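Local atomic coordinates of SusD homolog (Bacteroides thetaiotaomicron, PDB entry 3EHM), a protein that probably binds mucin O-glycans at the cell surface as a SusD-like lipoprotein, helping this gut bacterium to use host mucin sugars. Residues Q33-P42 with I248-S259; T46-L57 with S259-T270. One frame throughout, in Å; residues are numbered along the deposited sequence.

Contact 1: residues Q33-P42 with I248-S259; sequences QQRVIPIGSP and IKSSDKMPLLNS
Two backbone carbonyls of the 33-42 segment carry the polar part of the contact with residues 248-259. Gly40 O accepts a nearly straight bond from Leu257 N (2.9 Å, 170° at the hydrogen), and Ser259 OG donates to Pro38 O in a very short bond, 2.5 Å as modelled. Water 1 accepts from Gly40 N and donates to Leu257 O, joining the two segments a second time beside the direct bond. At Ser41 the link is a CA-H...O contact, its CA 3.5 Å from Pro255 O.

The apolar contacts centre on Ile39. Its extended CG1-CD1 arm (chi1 -171°, chi2 167°) carries CD1 to Leu256 CD1 at 4.1 Å, while CG2 faces Ile248 CD1. The other methyl of Leu256, CD2, lies 3.5 Å from both Gly40 C and Gln34 OE1. Gln34 crosses the bent selenomethionine Met254 at about a right angle, its NE2 bonded back to Met30 O in its own helix. Farther out, the Pro42 ring packs on Pro255 and on Leu257 CB, 4.0 Å from Pro42 CG.

Within the largely helical SusD-like fold, the end of helix 23-36 and the chain leaving it thus pack along the irregular connection from strand 246-248 to helix 261-266.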
loop_
_atom_site.group_PDB
_atom_site.type_symbol
_atom_site.label_atom_id
_atom_site.label_comp_id
_atom_site.label_asym_id
_atom_site.label_seq_id
_atom_site.Cartn_x
_atom_site.Cartn_y
_atom_site.Cartn_z
ATOM N N GLN A 33 14.881 3.224 7.351
ATOM C CA GLN A 33 13.584 3.859 7.532
ATOM C C GLN A 33 13.133 4.670 6.324
ATOM O O GLN A 33 11.949 4.688 5.986
ATOM C CB GLN A 33 13.616 4.748 8.774
ATOM C CG GLN A 33 13.894 3.970 10.045
ATOM C CD GLN A 33 14.107 4.868 11.239
ATOM O OE1 GLN A 33 13.154 5.377 11.826
ATOM N NE2 GLN A 33 15.367 5.078 11.599
ATOM N N GLN A 34 14.073 5.340 5.673
ATOM C CA GLN A 34 13.740 6.143 4.505
ATOM C C GLN A 34 13.490 5.278 3.275
ATOM O O GLN A 34 12.998 5.769 2.264
ATOM C CB GLN A 34 14.868 7.123 4.205
ATOM C CG GLN A 34 15.151 8.087 5.334
ATOM C CD GLN A 34 16.398 8.894 5.080
ATOM O OE1 GLN A 34 16.426 9.749 4.197
ATOM N NE2 GLN A 34 17.448 8.617 5.847
ATOM N N ARG A 35 13.833 3.995 3.364
ATOM C CA ARG A 35 13.666 3.068 2.244
ATOM C C ARG A 35 12.366 2.265 2.225
ATOM O O ARG A 35 11.936 1.812 1.162
ATOM C CB ARG A 35 14.837 2.081 2.204
ATOM C CG ARG A 35 16.186 2.715 1.937
ATOM C CD ARG A 35 16.253 3.310 0.548
ATOM N NE ARG A 35 17.582 3.841 0.271
ATOM C CZ ARG A 35 17.984 4.263 -0.922
ATOM N NH1 ARG A 35 17.155 4.216 -1.956
ATOM N NH2 ARG A 35 19.217 4.731 -1.077
ATOM N N VAL A 36 11.755 2.059 3.389
ATOM C CA VAL A 36 10.510 1.289 3.459
ATOM C C VAL A 36 9.559 1.782 2.370
ATOM O O VAL A 36 9.037 0.997 1.579
ATOM C CB VAL A 36 9.863 1.429 4.843
ATOM C CG1 VAL A 36 8.543 0.665 4.889
ATOM C CG2 VAL A 36 10.825 0.900 5.902
ATOM N N ILE A 37 9.340 3.091 2.358
ATOM C CA ILE A 37 8.532 3.767 1.354
ATOM C C ILE A 37 9.460 4.933 1.027
ATOM O O ILE A 37 9.691 5.797 1.872
ATOM C CB ILE A 37 7.202 4.291 1.923
ATOM C CG1 ILE A 37 6.347 3.121 2.424
ATOM C CG2 ILE A 37 6.447 5.046 0.838
ATOM C CD1 ILE A 37 4.973 3.533 2.925
ATOM N N PRO A 38 10.003 4.964 -0.202
ATOM C CA PRO A 38 10.936 5.983 -0.701
ATOM C C PRO A 38 10.700 7.434 -0.319
ATOM O O PRO A 38 9.695 8.026 -0.689
ATOM C CB PRO A 38 10.889 5.793 -2.218
ATOM C CG PRO A 38 10.508 4.370 -2.381
ATOM C CD PRO A 38 9.464 4.177 -1.326
ATOM N N ILE A 39 11.663 7.996 0.408
ATOM C CA ILE A 39 11.629 9.390 0.826
ATOM C C ILE A 39 13.053 9.758 1.226
ATOM O O ILE A 39 13.820 8.899 1.666
ATOM C CB ILE A 39 10.677 9.618 2.018
ATOM C CG1 ILE A 39 10.526 11.122 2.269
ATOM C CG2 ILE A 39 11.212 8.923 3.258
ATOM C CD1 ILE A 39 9.391 11.478 3.209
ATOM N N GLY A 40 13.418 11.023 1.066
ATOM C CA GLY A 40 14.770 11.413 1.412
ATOM C C GLY A 40 14.958 12.878 1.725
ATOM O O GLY A 40 14.014 13.669 1.690
ATOM N N SER A 41 16.202 13.223 2.043
ATOM C CA SER A 41 16.601 14.584 2.374
ATOM C C SER A 41 16.261 15.571 1.265
ATOM O O SER A 41 16.327 15.238 0.082
ATOM C CB SER A 41 18.108 14.619 2.635
ATOM O OG SER A 41 18.587 15.950 2.687
ATOM N N PRO A 42 15.885 16.806 1.635
ATOM C CA PRO A 42 15.550 17.812 0.623
ATOM C C PRO A 42 16.719 18.015 -0.340
ATOM O O PRO A 42 16.525 18.344 -1.511
ATOM C CB PRO A 42 15.277 19.061 1.458
ATOM C CG PRO A 42 14.729 18.497 2.733
ATOM C CD PRO A 42 15.652 17.328 2.995
ATOM N N ILE A 248 6.526 8.518 8.912
ATOM C CA ILE A 248 7.822 9.167 8.818
ATOM C C ILE A 248 7.638 10.533 8.164
ATOM O O ILE A 248 6.890 10.678 7.198
ATOM C CB ILE A 248 8.816 8.300 8.004
ATOM C CG1 ILE A 248 10.215 8.919 8.054
ATOM C CG2 ILE A 248 8.338 8.154 6.566
ATOM C CD1 ILE A 248 11.293 8.042 7.438
ATOM N N LYS A 249 8.295 11.542 8.720
ATOM C CA LYS A 249 8.206 12.892 8.180
ATOM C C LYS A 249 9.438 13.668 8.612
ATOM O O LYS A 249 10.182 13.222 9.487
ATOM C CB LYS A 249 6.947 13.597 8.689
ATOM C CG LYS A 249 6.913 13.803 10.198
ATOM C CD LYS A 249 5.665 14.573 10.608
ATOM C CE LYS A 249 5.620 14.793 12.110
ATOM N NZ LYS A 249 4.388 15.528 12.526
ATOM N N SER A 250 9.646 14.827 7.998
ATOM C CA SER A 250 10.800 15.654 8.307
ATOM C C SER A 250 10.873 15.992 9.790
ATOM O O SER A 250 9.859 16.300 10.416
ATOM C CB SER A 250 10.758 16.939 7.482
ATOM O OG SER A 250 11.985 17.633 7.581
ATOM N N SER A 251 12.083 15.922 10.337
ATOM C CA SER A 251 12.342 16.223 11.743
ATOM C C SER A 251 13.775 16.725 11.865
ATOM O O SER A 251 14.504 16.774 10.872
ATOM C CB SER A 251 12.179 14.967 12.600
ATOM O OG SER A 251 13.206 14.031 12.319
ATOM N N ASP A 252 14.183 17.081 13.080
ATOM C CA ASP A 252 15.540 17.572 13.313
ATOM C C ASP A 252 16.543 16.428 13.184
ATOM O O ASP A 252 17.705 16.643 12.824
ATOM C CB ASP A 252 15.646 18.219 14.709
ATOM C CG ASP A 252 15.706 17.193 15.840
ATOM O OD1 ASP A 252 14.900 16.238 15.825
ATOM O OD2 ASP A 252 16.553 17.350 16.754
ATOM N N LYS A 253 16.087 15.212 13.474
ATOM C CA LYS A 253 16.933 14.024 13.388
ATOM C C LYS A 253 17.322 13.749 11.943
ATOM O O LYS A 253 18.413 13.243 11.660
ATOM C CB LYS A 253 16.194 12.799 13.923
ATOM C CG LYS A 253 15.743 12.901 15.363
ATOM C CD LYS A 253 14.954 11.659 15.741
ATOM C CE LYS A 253 14.385 11.769 17.142
ATOM N NZ LYS A 253 13.574 10.577 17.476
HETATM N N MSE A 254 16.411 14.070 11.033
HETATM C CA MSE A 254 16.650 13.849 9.614
HETATM C C MSE A 254 15.670 14.658 8.780
HETATM O O MSE A 254 14.517 14.266 8.611
HETATM C CB MSE A 254 16.504 12.358 9.286
HETATM C CG MSE A 254 16.646 12.000 7.805
HETATM SE SE MSE A 254 18.368 12.454 7.028
HETATM C CE MSE A 254 19.481 11.294 8.097
ATOM N N PRO A 255 16.106 15.819 8.268
ATOM C CA PRO A 255 15.188 16.617 7.453
ATOM C C PRO A 255 14.791 15.808 6.222
ATOM O O PRO A 255 15.621 15.106 5.641
ATOM C CB PRO A 255 16.024 17.840 7.096
ATOM C CG PRO A 255 16.906 17.999 8.310
ATOM C CD PRO A 255 17.336 16.572 8.568
ATOM N N LEU A 256 13.524 15.896 5.832
ATOM C CA LEU A 256 13.036 15.164 4.670
ATOM C C LEU A 256 12.116 16.004 3.798
ATOM O O LEU A 256 11.467 16.935 4.268
ATOM C CB LEU A 256 12.276 13.909 5.109
ATOM C CG LEU A 256 13.029 12.827 5.889
ATOM C CD1 LEU A 256 12.038 11.778 6.365
ATOM C CD2 LEU A 256 14.099 12.197 5.013
ATOM N N LEU A 257 12.074 15.659 2.517
ATOM C CA LEU A 257 11.216 16.323 1.550
ATOM C C LEU A 257 10.199 15.267 1.134
ATOM O O LEU A 257 10.573 14.241 0.567
ATOM C CB LEU A 257 12.023 16.760 0.325
ATOM C CG LEU A 257 11.217 17.394 -0.814
ATOM C CD1 LEU A 257 10.575 18.692 -0.323
ATOM C CD2 LEU A 257 12.130 17.661 -2.007
ATOM N N ASN A 258 8.921 15.492 1.416
ATOM C CA ASN A 258 7.933 14.494 1.031
ATOM C C ASN A 258 8.173 14.148 -0.437
ATOM O O ASN A 258 8.231 15.031 -1.293
ATOM C CB ASN A 258 6.514 15.013 1.233
ATOM C CG ASN A 258 5.477 13.947 0.967
ATOM O OD1 ASN A 258 5.216 13.595 -0.182
ATOM N ND2 ASN A 258 4.898 13.404 2.031
ATOM N N SER A 259 8.314 12.859 -0.711
ATOM C CA SER A 259 8.608 12.374 -2.051
ATOM C C SER A 259 7.486 12.386 -3.082
ATOM O O SER A 259 7.701 11.992 -4.227
ATOM C CB SER A 259 9.220 10.975 -1.950
ATOM O OG SER A 259 8.599 10.235 -0.911
HETATM O O HOH W 1 12.219 12.923 -1.051
#

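Contact 2: residues T46-L57 with S259-T270; sequences TGPGNDLQNTDL and SMLASVNEYNET
Helix 47-57 crosses helix 261-266 nearly at a right angle (-96°), the axes of these short segments approaching to 8.5 Å. Having no side chain, Gly49 lets the backbones come close: its CA lies 3.3 Å from Ser259 O in a CA-H...O contact and also packs on Ala262 CB. Water 2 donates to Gly49 O and Ser259 O and accepts from Ser263 N.

Tyr267 reaches back to the start of helix 47-57. Its OH donates to Asn50 OD1 (2.7 Å), on a lone pair in the carbonyl plane; Asn50 OD1 sits at the ring edge, near its plane, and amide and ring planes are 18° apart. Thr46 OG1 adds a weak bond to the same hydroxyl, while Thr46 CG2 lies against Ala262 CB. Replacing Tyr267 with a phenylalanine would probably leave Asn50 OD1 without this donor and the amide freer to turn.

Deeper in, Leu52 CD2 touches CG of the selenomethionine Met260 at 3.5 Å. Leu57, its CG beside the backbone N (chi1 -47°), places CD1 3.7 Å from Ser263 CB, and CD2 faces Met260 CE. Thr270 OG1 donates to water 3, which in turn donates to Leu57 O.

The chemistry implies a close, near-perpendicular helix crossing with Gly49 and Ala262 at the approach, where waters serve backbone groups and the tyrosine hydroxyl bonds a side-chain oxygen, beside a leucine-selenomethionine patch.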
loop_
_atom_site.group_PDB
_atom_site.type_symbol
_atom_site.label_atom_id
_atom_site.label_comp_id
_atom_site.label_asym_id
_atom_site.label_seq_id
_atom_site.Cartn_x
_atom_site.Cartn_y
_atom_site.Cartn_z
ATOM N N THR A 46 14.720 15.572 -6.463
ATOM C CA THR A 46 13.735 14.635 -7.012
ATOM C C THR A 46 14.073 13.147 -6.966
ATOM O O THR A 46 13.247 12.320 -7.358
ATOM C CB THR A 46 13.414 14.970 -8.485
ATOM O OG1 THR A 46 14.613 14.868 -9.266
ATOM C CG2 THR A 46 12.844 16.388 -8.609
ATOM N N GLY A 47 15.272 12.805 -6.507
ATOM C CA GLY A 47 15.667 11.404 -6.449
ATOM C C GLY A 47 14.659 10.472 -5.793
ATOM O O GLY A 47 14.107 9.587 -6.449
ATOM N N PRO A 48 14.400 10.636 -4.488
ATOM C CA PRO A 48 13.442 9.771 -3.796
ATOM C C PRO A 48 12.065 9.811 -4.450
ATOM O O PRO A 48 11.323 8.830 -4.407
ATOM C CB PRO A 48 13.437 10.334 -2.379
ATOM C CG PRO A 48 14.851 10.832 -2.228
ATOM C CD PRO A 48 15.076 11.535 -3.537
ATOM N N GLY A 49 11.738 10.950 -5.055
ATOM C CA GLY A 49 10.456 11.107 -5.726
ATOM C C GLY A 49 10.346 10.224 -6.957
ATOM O O GLY A 49 9.269 9.706 -7.264
ATOM N N ASN A 50 11.451 10.053 -7.678
ATOM C CA ASN A 50 11.434 9.188 -8.849
ATOM C C ASN A 50 11.171 7.770 -8.342
ATOM O O ASN A 50 10.434 7.005 -8.961
ATOM C CB ASN A 50 12.779 9.218 -9.599
ATOM C CG ASN A 50 13.049 10.549 -10.295
ATOM O OD1 ASN A 50 12.134 11.332 -10.550
ATOM N ND2 ASN A 50 14.315 10.795 -10.625
ATOM N N ASP A 51 11.766 7.429 -7.201
ATOM C CA ASP A 51 11.588 6.096 -6.631
ATOM C C ASP A 51 10.131 5.857 -6.226
ATOM O O ASP A 51 9.573 4.798 -6.502
ATOM C CB ASP A 51 12.488 5.908 -5.409
ATOM C CG ASP A 51 13.971 5.947 -5.747
ATOM O OD1 ASP A 51 14.784 5.903 -4.802
ATOM O OD2 ASP A 51 14.332 6.014 -6.940
ATOM N N LEU A 52 9.522 6.841 -5.570
ATOM C CA LEU A 52 8.132 6.720 -5.126
ATOM C C LEU A 52 7.182 6.570 -6.312
ATOM O O LEU A 52 6.129 5.940 -6.199
ATOM C CB LEU A 52 7.729 7.940 -4.300
ATOM C CG LEU A 52 6.357 7.827 -3.630
ATOM C CD1 LEU A 52 6.406 6.721 -2.577
ATOM C CD2 LEU A 52 5.982 9.151 -2.993
ATOM N N GLN A 53 7.547 7.159 -7.445
ATOM C CA GLN A 53 6.724 7.039 -8.648
ATOM C C GLN A 53 6.638 5.567 -9.023
ATOM O O GLN A 53 5.561 5.036 -9.321
ATOM C CB GLN A 53 7.357 7.799 -9.814
ATOM C CG GLN A 53 6.855 9.213 -10.002
ATOM C CD GLN A 53 7.275 9.792 -11.339
ATOM O OE1 GLN A 53 6.630 10.702 -11.864
ATOM N NE2 GLN A 53 8.365 9.274 -11.895
ATOM N N ASN A 54 7.796 4.920 -8.992
ATOM C CA ASN A 54 7.946 3.514 -9.342
ATOM C C ASN A 54 7.200 2.571 -8.402
ATOM O O ASN A 54 6.600 1.591 -8.844
ATOM C CB ASN A 54 9.443 3.165 -9.354
ATOM C CG ASN A 54 9.708 1.705 -9.679
ATOM O OD1 ASN A 54 10.389 1.004 -8.924
ATOM N ND2 ASN A 54 9.185 1.243 -10.808
ATOM N N THR A 55 7.220 2.873 -7.109
ATOM C CA THR A 55 6.566 2.012 -6.129
ATOM C C THR A 55 5.103 2.334 -5.841
ATOM O O THR A 55 4.279 1.427 -5.733
ATOM C CB THR A 55 7.309 2.045 -4.772
ATOM O OG1 THR A 55 7.161 3.342 -4.176
ATOM C CG2 THR A 55 8.789 1.757 -4.961
ATOM N N ASP A 56 4.784 3.622 -5.733
ATOM C CA ASP A 56 3.435 4.045 -5.372
ATOM C C ASP A 56 2.599 4.897 -6.328
ATOM O O ASP A 56 1.434 4.591 -6.588
ATOM C CB ASP A 56 3.494 4.817 -4.043
ATOM C CG ASP A 56 3.845 3.939 -2.850
ATOM O OD1 ASP A 56 4.881 3.234 -2.870
ATOM O OD2 ASP A 56 3.075 3.978 -1.868
ATOM N N LEU A 57 3.187 5.969 -6.837
ATOM C CA LEU A 57 2.453 6.921 -7.658
ATOM C C LEU A 57 1.975 6.586 -9.065
ATOM O O LEU A 57 0.789 6.728 -9.349
ATOM C CB LEU A 57 3.223 8.241 -7.694
ATOM C CG LEU A 57 3.717 8.736 -6.332
ATOM C CD1 LEU A 57 4.264 10.150 -6.491
ATOM C CD2 LEU A 57 2.584 8.718 -5.304
ATOM N N SER A 259 8.314 12.859 -0.711
ATOM C CA SER A 259 8.608 12.374 -2.051
ATOM C C SER A 259 7.486 12.386 -3.082
ATOM O O SER A 259 7.701 11.992 -4.227
ATOM C CB SER A 259 9.220 10.975 -1.950
ATOM O OG SER A 259 8.599 10.235 -0.911
HETATM N N MSE A 260 6.294 12.823 -2.694
HETATM C CA MSE A 260 5.193 12.910 -3.650
HETATM C C MSE A 260 5.279 14.235 -4.406
HETATM O O MSE A 260 4.687 14.397 -5.471
HETATM C CB MSE A 260 3.837 12.861 -2.938
HETATM C CG MSE A 260 3.494 11.558 -2.269
HETATM SE SE MSE A 260 1.721 11.711 -1.471
HETATM C CE MSE A 260 0.704 11.821 -3.114
ATOM N N LEU A 261 6.021 15.188 -3.856
ATOM C CA LEU A 261 6.131 16.500 -4.484
ATOM C C LEU A 261 6.704 16.510 -5.899
ATOM O O LEU A 261 6.175 17.189 -6.780
ATOM C CB LEU A 261 6.936 17.443 -3.586
ATOM C CG LEU A 261 6.206 17.818 -2.292
ATOM C CD1 LEU A 261 7.082 18.737 -1.447
ATOM C CD2 LEU A 261 4.895 18.510 -2.639
ATOM N N ALA A 262 7.779 15.766 -6.125
ATOM C CA ALA A 262 8.387 15.727 -7.454
ATOM C C ALA A 262 7.360 15.393 -8.541
ATOM O O ALA A 262 7.228 16.123 -9.523
ATOM C CB ALA A 262 9.525 14.714 -7.482
ATOM N N SER A 263 6.623 14.301 -8.367
ATOM C CA SER A 263 5.641 13.911 -9.373
ATOM C C SER A 263 4.393 14.795 -9.412
ATOM O O SER A 263 3.822 15.024 -10.480
ATOM C CB SER A 263 5.229 12.450 -9.177
ATOM O OG SER A 263 4.410 12.027 -10.254
ATOM N N VAL A 264 3.967 15.298 -8.258
ATOM C CA VAL A 264 2.782 16.149 -8.213
ATOM C C VAL A 264 3.032 17.566 -8.728
ATOM O O VAL A 264 2.280 18.065 -9.567
ATOM C CB VAL A 264 2.206 16.252 -6.768
ATOM C CG1 VAL A 264 1.133 17.337 -6.702
ATOM C CG2 VAL A 264 1.608 14.912 -6.346
ATOM N N ASN A 265 4.093 18.209 -8.243
ATOM C CA ASN A 265 4.383 19.588 -8.633
ATOM C C ASN A 265 5.498 19.822 -9.642
ATOM O O ASN A 265 5.384 20.701 -10.494
ATOM C CB ASN A 265 4.673 20.432 -7.388
ATOM C CG ASN A 265 3.517 20.447 -6.412
ATOM O OD1 ASN A 265 2.356 20.572 -6.805
ATOM N ND2 ASN A 265 3.829 20.331 -5.130
ATOM N N GLU A 266 6.580 19.057 -9.543
ATOM C CA GLU A 266 7.697 19.237 -10.460
ATOM C C GLU A 266 7.425 18.698 -11.858
ATOM O O GLU A 266 7.561 19.419 -12.847
ATOM C CB GLU A 266 8.956 18.574 -9.898
ATOM C CG GLU A 266 9.476 19.193 -8.604
ATOM C CD GLU A 266 9.742 20.688 -8.725
ATOM O OE1 GLU A 266 10.282 21.122 -9.768
ATOM O OE2 GLU A 266 9.421 21.427 -7.770
ATOM N N TYR A 267 7.037 17.430 -11.939
ATOM C CA TYR A 267 6.770 16.801 -13.226
ATOM C C TYR A 267 5.330 16.986 -13.706
ATOM O O TYR A 267 5.039 16.796 -14.892
ATOM C CB TYR A 267 7.082 15.301 -13.152
ATOM C CG TYR A 267 8.464 14.958 -12.629
ATOM C CD1 TYR A 267 9.581 15.718 -12.980
ATOM C CD2 TYR A 267 8.661 13.840 -11.817
ATOM C CE1 TYR A 267 10.861 15.371 -12.533
ATOM C CE2 TYR A 267 9.934 13.482 -11.370
ATOM C CZ TYR A 267 11.029 14.251 -11.732
ATOM O OH TYR A 267 12.289 13.885 -11.310
ATOM N N ASN A 268 4.436 17.346 -12.785
ATOM C CA ASN A 268 3.028 17.545 -13.113
ATOM C C ASN A 268 2.442 16.269 -13.700
ATOM O O ASN A 268 1.680 16.310 -14.671
ATOM C CB ASN A 268 2.880 18.691 -14.115
ATOM C CG ASN A 268 3.171 20.034 -13.496
ATOM O OD1 ASN A 268 4.033 20.780 -13.968
ATOM N ND2 ASN A 268 2.457 20.353 -12.425
ATOM N N GLU A 269 2.791 15.139 -13.094
ATOM C CA GLU A 269 2.332 13.844 -13.573
ATOM C C GLU A 269 1.346 13.126 -12.654
ATOM O O GLU A 269 0.531 12.339 -13.120
ATOM C CB GLU A 269 3.545 12.943 -13.861
ATOM C CG GLU A 269 4.498 13.546 -14.905
ATOM C CD GLU A 269 5.748 12.712 -15.156
ATOM O OE1 GLU A 269 6.330 12.186 -14.183
ATOM O OE2 GLU A 269 6.157 12.599 -16.331
ATOM N N THR A 270 1.401 13.390 -11.354
ATOM C CA THR A 270 0.481 12.723 -10.438
ATOM C C THR A 270 -0.711 13.589 -10.051
ATOM O O THR A 270 -0.554 14.684 -9.518
ATOM C CB THR A 270 1.210 12.248 -9.170
ATOM O OG1 THR A 270 2.156 11.235 -9.531
ATOM C CG2 THR A 270 0.218 11.666 -8.164
HETATM O O HOH W 2 7.279 11.877 -6.828
HETATM O O HOH W 3 0.603 9.314 -10.543
#

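Contacts 1 and 2 adjoin, their centres about 14 Å apart, and share Ser259, whose hydroxyl serves contact 1 while its carbonyl serves contact 2. Their segments alternate along the chain: helices 23-36 and 47-57 follow each other, and the same later run, 248-270, passes from one to the other. Pro48 packs on Ile39 and Gly40, and Pro38 on Asp51 and Thr55, making the two regions continuous. Contact 1 is partly buried, with prolines at its exposed margin, and adds a direct backbone bond to apolar packing between loops. Contact 2 is more buried; no backbone N-H...O bond crosses it, and water 2 bridges its helices, with Phe67 of strand 67-69 against Leu57, Met260 and Thr270.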